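Local coordinates for protein putative polyketide synthase (Brevibacillus brevis, PDB 5HU7) that probably removes water from beta-hydroxyacyl intermediates during polyketide assembly, as the double-hotdog dehydratase domain of a trans-AT polyketide synthase, at residues G76-S80 and M131-F137; I249-P254 and R286-R290; R184-V189 and Y222-E226. One frame throughout, in Å; residues are numbered along the deposited sequence.

Contact 1: G76-S80 and M131-F137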
# COMPACT_ATOMS: atom_id res chain seq x y z
N GLY A 76 21.22 -7.45 -2.30
CA GLY A 76 21.22 -8.90 -2.49
C GLY A 76 20.15 -9.56 -1.64
O GLY A 76 19.96 -9.19 -0.49
N ILE A 77 19.45 -10.53 -2.22
CA ILE A 77 18.38 -11.27 -1.58
C ILE A 77 18.69 -12.75 -1.67
O ILE A 77 19.15 -13.21 -2.71
CB ILE A 77 17.03 -10.97 -2.27
CG1 ILE A 77 16.53 -9.57 -1.87
CG2 ILE A 77 15.97 -12.04 -1.94
CD1 ILE A 77 15.41 -9.04 -2.72
N ARG A 78 18.39 -13.50 -0.58
CA ARG A 78 18.48 -14.95 -0.57
C ARG A 78 17.13 -15.47 -0.10
O ARG A 78 16.70 -15.13 1.00
CB ARG A 78 19.57 -15.49 0.34
CG ARG A 78 19.66 -17.03 0.29
CD ARG A 78 20.57 -17.64 1.32
NE ARG A 78 21.96 -17.27 1.06
CZ ARG A 78 22.70 -16.42 1.78
NH1 ARG A 78 22.20 -15.86 2.87
NH2 ARG A 78 23.94 -16.15 1.42
N MET A 79 16.46 -16.27 -0.93
CA MET A 79 15.23 -16.95 -0.54
C MET A 79 15.62 -18.40 -0.29
O MET A 79 16.37 -18.95 -1.05
CB MET A 79 14.15 -16.83 -1.58
CG MET A 79 13.88 -15.41 -2.02
SD MET A 79 12.63 -15.24 -3.34
CE MET A 79 11.35 -16.09 -2.65
N SER A 80 15.17 -19.00 0.82
CA SER A 80 15.52 -20.36 1.22
C SER A 80 14.26 -21.14 1.56
O SER A 80 13.30 -20.53 2.00
CB SER A 80 16.39 -20.33 2.48
OG SER A 80 17.66 -19.77 2.22
N MET A 131 11.47 -18.48 3.22
CA MET A 131 12.22 -17.56 4.07
C MET A 131 13.03 -16.65 3.20
O MET A 131 13.45 -17.07 2.12
CB MET A 131 13.17 -18.34 4.99
CG MET A 131 12.46 -19.38 5.85
SD MET A 131 11.41 -18.63 7.10
CE MET A 131 9.91 -19.59 6.92
N VAL A 132 13.28 -15.42 3.67
CA VAL A 132 14.09 -14.43 2.96
C VAL A 132 15.10 -13.71 3.85
O VAL A 132 14.76 -13.33 4.95
CB VAL A 132 13.21 -13.42 2.20
CG1 VAL A 132 14.07 -12.35 1.52
CG2 VAL A 132 12.36 -14.15 1.19
N GLU A 133 16.33 -13.51 3.33
CA GLU A 133 17.41 -12.73 3.95
C GLU A 133 17.92 -11.70 2.98
O GLU A 133 17.98 -11.92 1.76
CB GLU A 133 18.60 -13.58 4.36
CG GLU A 133 18.25 -14.71 5.32
CD GLU A 133 19.36 -15.74 5.39
OE1 GLU A 133 20.15 -15.72 6.36
OE2 GLU A 133 19.48 -16.51 4.41
N PHE A 134 18.33 -10.59 3.54
CA PHE A 134 18.97 -9.46 2.88
C PHE A 134 20.40 -9.56 3.22
O PHE A 134 20.75 -9.64 4.39
CB PHE A 134 18.43 -8.15 3.42
CG PHE A 134 16.97 -7.99 3.10
CD1 PHE A 134 16.55 -7.79 1.79
CD2 PHE A 134 16.03 -7.99 4.10
CE1 PHE A 134 15.20 -7.64 1.49
CE2 PHE A 134 14.68 -7.85 3.80
CZ PHE A 134 14.28 -7.68 2.50
N THR A 135 21.25 -9.63 2.22
CA THR A 135 22.66 -9.80 2.43
C THR A 135 23.45 -9.15 1.32
O THR A 135 22.94 -8.97 0.23
CB THR A 135 22.96 -11.32 2.55
OG1 THR A 135 24.31 -11.51 2.99
CG2 THR A 135 22.68 -12.08 1.26
N SER A 136 24.73 -8.85 1.60
CA SER A 136 25.64 -8.27 0.66
C SER A 136 26.49 -9.39 0.14
O SER A 136 27.28 -9.95 0.88
CB SER A 136 26.51 -7.19 1.31
OG SER A 136 25.66 -6.30 2.02
N PHE A 137 26.29 -9.77 -1.13
CA PHE A 137 27.08 -10.83 -1.73
C PHE A 137 28.49 -10.34 -2.01
O PHE A 137 28.70 -9.56 -2.92
CB PHE A 137 26.42 -11.42 -2.98
CG PHE A 137 25.13 -12.13 -2.64
CD1 PHE A 137 25.15 -13.39 -2.05
CD2 PHE A 137 23.90 -11.58 -2.97
CE1 PHE A 137 23.99 -14.05 -1.75
CE2 PHE A 137 22.73 -12.26 -2.71
CZ PHE A 137 22.77 -13.49 -2.07
O HOH W 1 17.17 -17.22 2.95

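Contact 2: I249-P254 and R286-R290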
# COMPACT_ATOMS: atom_id res chain seq x y z
N ILE A 249 19.80 -13.80 -5.56
CA ILE A 249 19.66 -12.79 -6.59
C ILE A 249 20.82 -11.80 -6.33
O ILE A 249 20.85 -11.15 -5.29
CB ILE A 249 18.28 -12.10 -6.55
CG1 ILE A 249 17.14 -13.14 -6.62
CG2 ILE A 249 18.16 -11.11 -7.71
CD1 ILE A 249 15.73 -12.54 -6.34
N TYR A 250 21.80 -11.75 -7.25
CA TYR A 250 23.03 -10.95 -7.09
C TYR A 250 22.94 -9.49 -7.52
O TYR A 250 23.76 -8.69 -7.10
CB TYR A 250 24.18 -11.65 -7.80
CG TYR A 250 24.36 -13.07 -7.32
CD1 TYR A 250 24.73 -13.33 -6.01
CD2 TYR A 250 24.06 -14.14 -8.14
CE1 TYR A 250 24.85 -14.64 -5.54
CE2 TYR A 250 24.17 -15.45 -7.68
CZ TYR A 250 24.59 -15.70 -6.39
OH TYR A 250 24.71 -17.00 -5.97
N GLU A 251 21.95 -9.15 -8.35
CA GLU A 251 21.72 -7.77 -8.78
C GLU A 251 20.25 -7.60 -9.14
O GLU A 251 19.58 -8.57 -9.49
CB GLU A 251 22.62 -7.40 -9.98
CG GLU A 251 22.32 -8.19 -11.25
CD GLU A 251 23.43 -8.22 -12.29
OE1 GLU A 251 23.11 -8.02 -13.48
OE2 GLU A 251 24.59 -8.53 -11.93
N ASN A 252 19.79 -6.36 -9.13
CA ASN A 252 18.42 -6.03 -9.52
C ASN A 252 18.45 -5.94 -11.05
O ASN A 252 19.50 -5.62 -11.62
CB ASN A 252 18.00 -4.67 -8.91
CG ASN A 252 18.21 -4.55 -7.40
OD1 ASN A 252 17.41 -5.03 -6.59
ND2 ASN A 252 19.32 -3.93 -6.98
N HIS A 253 17.33 -6.20 -11.71
CA HIS A 253 17.26 -6.10 -13.18
C HIS A 253 18.40 -6.87 -13.89
O HIS A 253 19.11 -6.28 -14.71
CB HIS A 253 17.28 -4.61 -13.61
CG HIS A 253 16.59 -3.69 -12.67
ND1 HIS A 253 17.21 -2.55 -12.18
CD2 HIS A 253 15.38 -3.81 -12.07
CE1 HIS A 253 16.34 -1.99 -11.34
NE2 HIS A 253 15.23 -2.72 -11.25
N PRO A 254 18.61 -8.17 -13.60
CA PRO A 254 19.70 -8.89 -14.28
C PRO A 254 19.36 -9.23 -15.74
O PRO A 254 18.23 -9.59 -16.06
CB PRO A 254 19.86 -10.15 -13.44
CG PRO A 254 18.53 -10.41 -12.87
CD PRO A 254 17.88 -9.06 -12.67
N ARG A 286 28.59 -13.31 -16.11
CA ARG A 286 28.31 -12.85 -14.75
C ARG A 286 26.91 -13.32 -14.32
O ARG A 286 25.91 -12.94 -14.93
CB ARG A 286 28.45 -11.32 -14.61
CG ARG A 286 28.25 -10.81 -13.15
CD ARG A 286 28.62 -9.35 -12.96
NE ARG A 286 30.07 -9.10 -13.04
CZ ARG A 286 30.95 -9.29 -12.05
NH1 ARG A 286 30.55 -9.76 -10.87
NH2 ARG A 286 32.23 -9.03 -12.24
N ILE A 287 26.86 -14.17 -13.29
CA ILE A 287 25.60 -14.75 -12.81
C ILE A 287 24.78 -13.69 -12.06
O ILE A 287 25.31 -13.00 -11.18
CB ILE A 287 25.87 -16.01 -11.94
CG1 ILE A 287 26.49 -17.10 -12.80
CG2 ILE A 287 24.58 -16.50 -11.27
CD1 ILE A 287 27.18 -18.13 -12.08
N GLY A 288 23.52 -13.57 -12.44
CA GLY A 288 22.57 -12.68 -11.80
C GLY A 288 21.64 -13.41 -10.85
O GLY A 288 21.14 -12.80 -9.91
N ILE A 289 21.33 -14.71 -11.14
CA ILE A 289 20.42 -15.53 -10.34
C ILE A 289 20.92 -16.98 -10.30
O ILE A 289 21.20 -17.59 -11.33
CB ILE A 289 18.97 -15.52 -10.90
CG1 ILE A 289 18.39 -14.08 -11.04
CG2 ILE A 289 18.06 -16.38 -10.01
CD1 ILE A 289 17.27 -13.98 -12.01
N ARG A 290 20.96 -17.55 -9.11
CA ARG A 290 21.35 -18.93 -8.89
C ARG A 290 20.21 -19.62 -8.12
O ARG A 290 19.76 -19.10 -7.11
CB ARG A 290 22.65 -18.99 -8.12
CG ARG A 290 22.95 -20.34 -7.49
CD ARG A 290 24.29 -20.35 -6.82
NE ARG A 290 25.38 -20.33 -7.79
CZ ARG A 290 26.68 -20.28 -7.47
NH1 ARG A 290 27.06 -20.22 -6.20
NH2 ARG A 290 27.60 -20.29 -8.43

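Contact 3: R184-V189 and Y222-E226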
# COMPACT_ATOMS: atom_id res chain seq x y z
N ARG A 184 24.95 -29.14 -25.17
CA ARG A 184 24.86 -30.27 -24.26
C ARG A 184 26.21 -30.83 -23.97
O ARG A 184 26.99 -31.14 -24.86
CB ARG A 184 23.99 -31.43 -24.78
CG ARG A 184 23.82 -32.52 -23.68
CD ARG A 184 23.05 -33.76 -24.04
NE ARG A 184 23.64 -34.47 -25.18
CZ ARG A 184 24.70 -35.28 -25.12
NH1 ARG A 184 25.34 -35.48 -23.96
NH2 ARG A 184 25.15 -35.88 -26.22
N ALA A 185 26.40 -31.15 -22.72
CA ALA A 185 27.59 -31.82 -22.29
C ALA A 185 27.15 -32.88 -21.32
O ALA A 185 26.03 -32.82 -20.80
CB ALA A 185 28.50 -30.84 -21.59
N PRO A 186 28.02 -33.84 -20.97
CA PRO A 186 27.66 -34.81 -19.93
C PRO A 186 27.51 -34.08 -18.59
O PRO A 186 28.41 -33.34 -18.20
CB PRO A 186 28.86 -35.78 -19.95
CG PRO A 186 29.50 -35.55 -21.27
CD PRO A 186 29.39 -34.08 -21.46
N GLY A 187 26.33 -34.19 -17.98
CA GLY A 187 26.03 -33.52 -16.71
C GLY A 187 25.48 -32.11 -16.78
O GLY A 187 25.10 -31.57 -15.72
N HIS A 188 25.41 -31.47 -17.98
CA HIS A 188 24.85 -30.12 -18.07
C HIS A 188 24.30 -29.74 -19.45
O HIS A 188 24.69 -30.31 -20.46
CB HIS A 188 25.86 -29.03 -17.61
CG HIS A 188 26.96 -28.68 -18.57
ND1 HIS A 188 26.72 -27.94 -19.73
CD2 HIS A 188 28.29 -28.89 -18.47
CE1 HIS A 188 27.90 -27.80 -20.33
NE2 HIS A 188 28.87 -28.34 -19.60
N VAL A 189 23.43 -28.73 -19.45
CA VAL A 189 22.92 -28.11 -20.65
C VAL A 189 23.12 -26.62 -20.47
O VAL A 189 22.86 -26.11 -19.39
CB VAL A 189 21.46 -28.48 -21.04
CG1 VAL A 189 21.36 -29.96 -21.36
CG2 VAL A 189 20.47 -28.12 -19.95
N TYR A 222 15.10 -32.00 -21.47
CA TYR A 222 16.18 -32.46 -22.34
C TYR A 222 17.35 -33.02 -21.51
O TYR A 222 17.96 -34.01 -21.90
CB TYR A 222 16.64 -31.33 -23.30
CG TYR A 222 17.83 -31.71 -24.15
CD1 TYR A 222 17.86 -32.92 -24.84
CD2 TYR A 222 18.93 -30.87 -24.24
CE1 TYR A 222 18.99 -33.30 -25.56
CE2 TYR A 222 20.07 -31.25 -24.96
CZ TYR A 222 20.08 -32.46 -25.64
OH TYR A 222 21.16 -32.86 -26.39
N LEU A 223 17.65 -32.39 -20.36
CA LEU A 223 18.70 -32.90 -19.47
C LEU A 223 18.25 -34.24 -18.84
O LEU A 223 19.00 -35.23 -18.89
CB LEU A 223 19.00 -31.86 -18.36
CG LEU A 223 20.06 -32.25 -17.31
CD1 LEU A 223 21.40 -32.61 -17.96
CD2 LEU A 223 20.24 -31.14 -16.29
N ILE A 224 17.02 -34.25 -18.29
CA ILE A 224 16.41 -35.41 -17.63
C ILE A 224 16.32 -36.64 -18.56
O ILE A 224 16.73 -37.72 -18.14
CB ILE A 224 15.03 -35.03 -17.00
CG1 ILE A 224 15.24 -34.09 -15.78
CG2 ILE A 224 14.23 -36.28 -16.59
CD1 ILE A 224 14.03 -33.27 -15.38
N THR A 225 15.82 -36.47 -19.81
CA THR A 225 15.70 -37.60 -20.77
C THR A 225 17.04 -38.19 -21.26
O THR A 225 17.09 -39.39 -21.57
CB THR A 225 14.82 -37.23 -21.99
OG1 THR A 225 15.35 -36.06 -22.63
CG2 THR A 225 13.34 -37.04 -21.61
N GLU A 226 18.11 -37.38 -21.36
CA GLU A 226 19.41 -37.87 -21.83
C GLU A 226 20.11 -38.69 -20.73
O GLU A 226 20.80 -39.66 -21.04
CB GLU A 226 20.29 -36.71 -22.34
CG GLU A 226 21.18 -37.08 -23.52
CD GLU A 226 22.33 -38.03 -23.23
OE1 GLU A 226 22.97 -37.90 -22.16
OE2 GLU A 226 22.61 -38.90 -24.09

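Contact 1: G76-S80 and M131-F137
Arg78 and Glu133 pair at the middle of two antiparallel strands, 76-80 and 131-135, whose short axes come within 4.7 Å. Arg78 and Glu133 exchange two backbone bonds, Arg78 N to Glu133 O and Glu133 N to Arg78 O, each 2.9 Å. Ser80 and Met131 form the next hydrogen-bonded pair, and at the far end Thr135 N reaches Gly76 O.

The charged contact lies on the face of Arg78, Glu133 and Ser80. Arg78 runs out with CG anti to its backbone N (chi1 -178°) and bends at chi3, which brings NH1 to 3.2 Å from Glu133 OE2. The oxygen sits in the guanidinium plane, while NH1 comes to OE2 from above the plane of the carboxylate. Arg78 NE forms a salt bridge with Glu248 on strand 241-249, so the arginine is shared between two acids. A water donates to both Glu133 OE2 and Arg78 O and accepts from Ser80 OG, so that one oxygen of Glu133 is gripped from two sources.

Apolar contacts fill the other face. Met79 CG lies alongside Val132 CG2 at 3.8 Å, Ile77 CG2 meets Val132 CG1 at 4.0 Å, and Ile77 CG1 touches the Phe134 ring at CD1; helix 52-65 packs on this side.

Beyond the strand, Phe137 folds back over the start of strand 76-80. Its CE2 is 3.7 Å from Gly76 CA, where a side chain on the glycine would collide with the ring, and Thr135 CG2 rests on one ring face.

An antiparallel sheet with one apolar face laid on a helix, here 52-65, is the hallmark of the hotdog fold, consistent with one of the two hotdog units of a polyketide synthase dehydratase.

Contact 2: I249-P254 and R286-R290
Ile249 and Tyr250, at the end of strand 241-249, meet Gly288 and Ile289 at a classic beta bulge, which those two residues form opposite Leu280 of strand 276-281; the chain turns a corner at Gly288. The backbone N of Tyr250 donates to Gly288 O at 2.9 Å, and Ile249 stands opposite Ile289 as an antiparallel non-hydrogen-bonded pair.

The tyrosine ring does most of the side-chain work. With CG anti to the carbonyl carbon (chi1 -56°), it extends beside Ile287, CE2 lying 3.8 Å from Ile287 CG2, and CD2 comes to 3.5 Å from Ile287 O. Farther out, the phenol oxygen lies against the aliphatic part of Arg290, 3.5 Å from CD, while Arg290 CB sits at the ring edge. The ring and guanidinium planes are nearly perpendicular, 88° apart. Both polar ends are bound outside the pair: Tyr250 OH is hydrogen-bonded to Glu248, and Arg290 forms a salt bridge with Glu279. An alanine in place of Tyr250 would probably open a gap beside Ile287 and Arg290 and leave Glu248 without its phenol partner.

On the far side of the corner Pro254 CG packs on Ile289 CD1 at 3.9 Å. Pro254 CB faces Gly288 CA, leaving too little room there for a beta carbon.

Around this corner, Ile249 leans on Arg60 of helix 52-65, Ile289 packs on strand 276-281, and Pro141, in the loop after strand 125-135, touches both Tyr250 and Arg290.

Contact 3: R184-V189 and Y222-E226
Val189 and Leu223 mark the closest backbone approach of a hairpin to helix 212-227, CA to CA 6.5 Å. The hairpin joins strands 179-185 and 188-193 through a type II beta turn from Ala185 to His188, and rests one flank on the helix. Ala185 and His188 exchange both backbone bonds, and Gly187 takes a positive phi of 88° at which a beta carbon would be jammed against the preceding carbonyl oxygen. Val189 CG1 fits against the Tyr222 ring, 3.9 Å from CD2, and also meets CB of Leu223, a residue that sends CD1 on to the backbone of the turn. This is strand-on-helix packing consistent with a hotdog unit of the dehydratase, with Leu223 also touching Phe263 on strand 258-263.

On the Arg184 side the packing is close but the polar bonds are weak. Arg184 crosses Tyr222 at about a right angle; its bend at chi3 (58°) places NE 3.2 Å from Tyr222 OH, a weak, poorly aligned hydrogen bond at the guanidinium edge. Glu226 lies over one guanidinium face with the planes 17° apart, and its OE1 is 3.8 Å from Arg184 NH1: a long ion pair held by charge alone.

How the contacts relate
Contacts 1 and 2 adjoin, their centres about 12 Å apart: Ile77 O probably accepts a hydrogen bond from Ile249 N, and the Phe137 and Tyr250 rings meet edge-to-face. Together they follow neighbouring strands from 125-135 through 76-84 and 241-249 to 287-298, probably crossing from one hotdog unit to the other between strands 76-84 and 241-249. Contact 3 stands apart, about 20 Å from contact 1 and 12 Å from contact 2 between nearest atoms, farther from the chain's centre. All three are partly buried. Contact 1 relies on regular backbone bonding, contact 2 on a single such bond plus ring packing at a corner, and contact 3 on side chains between hairpin and helix.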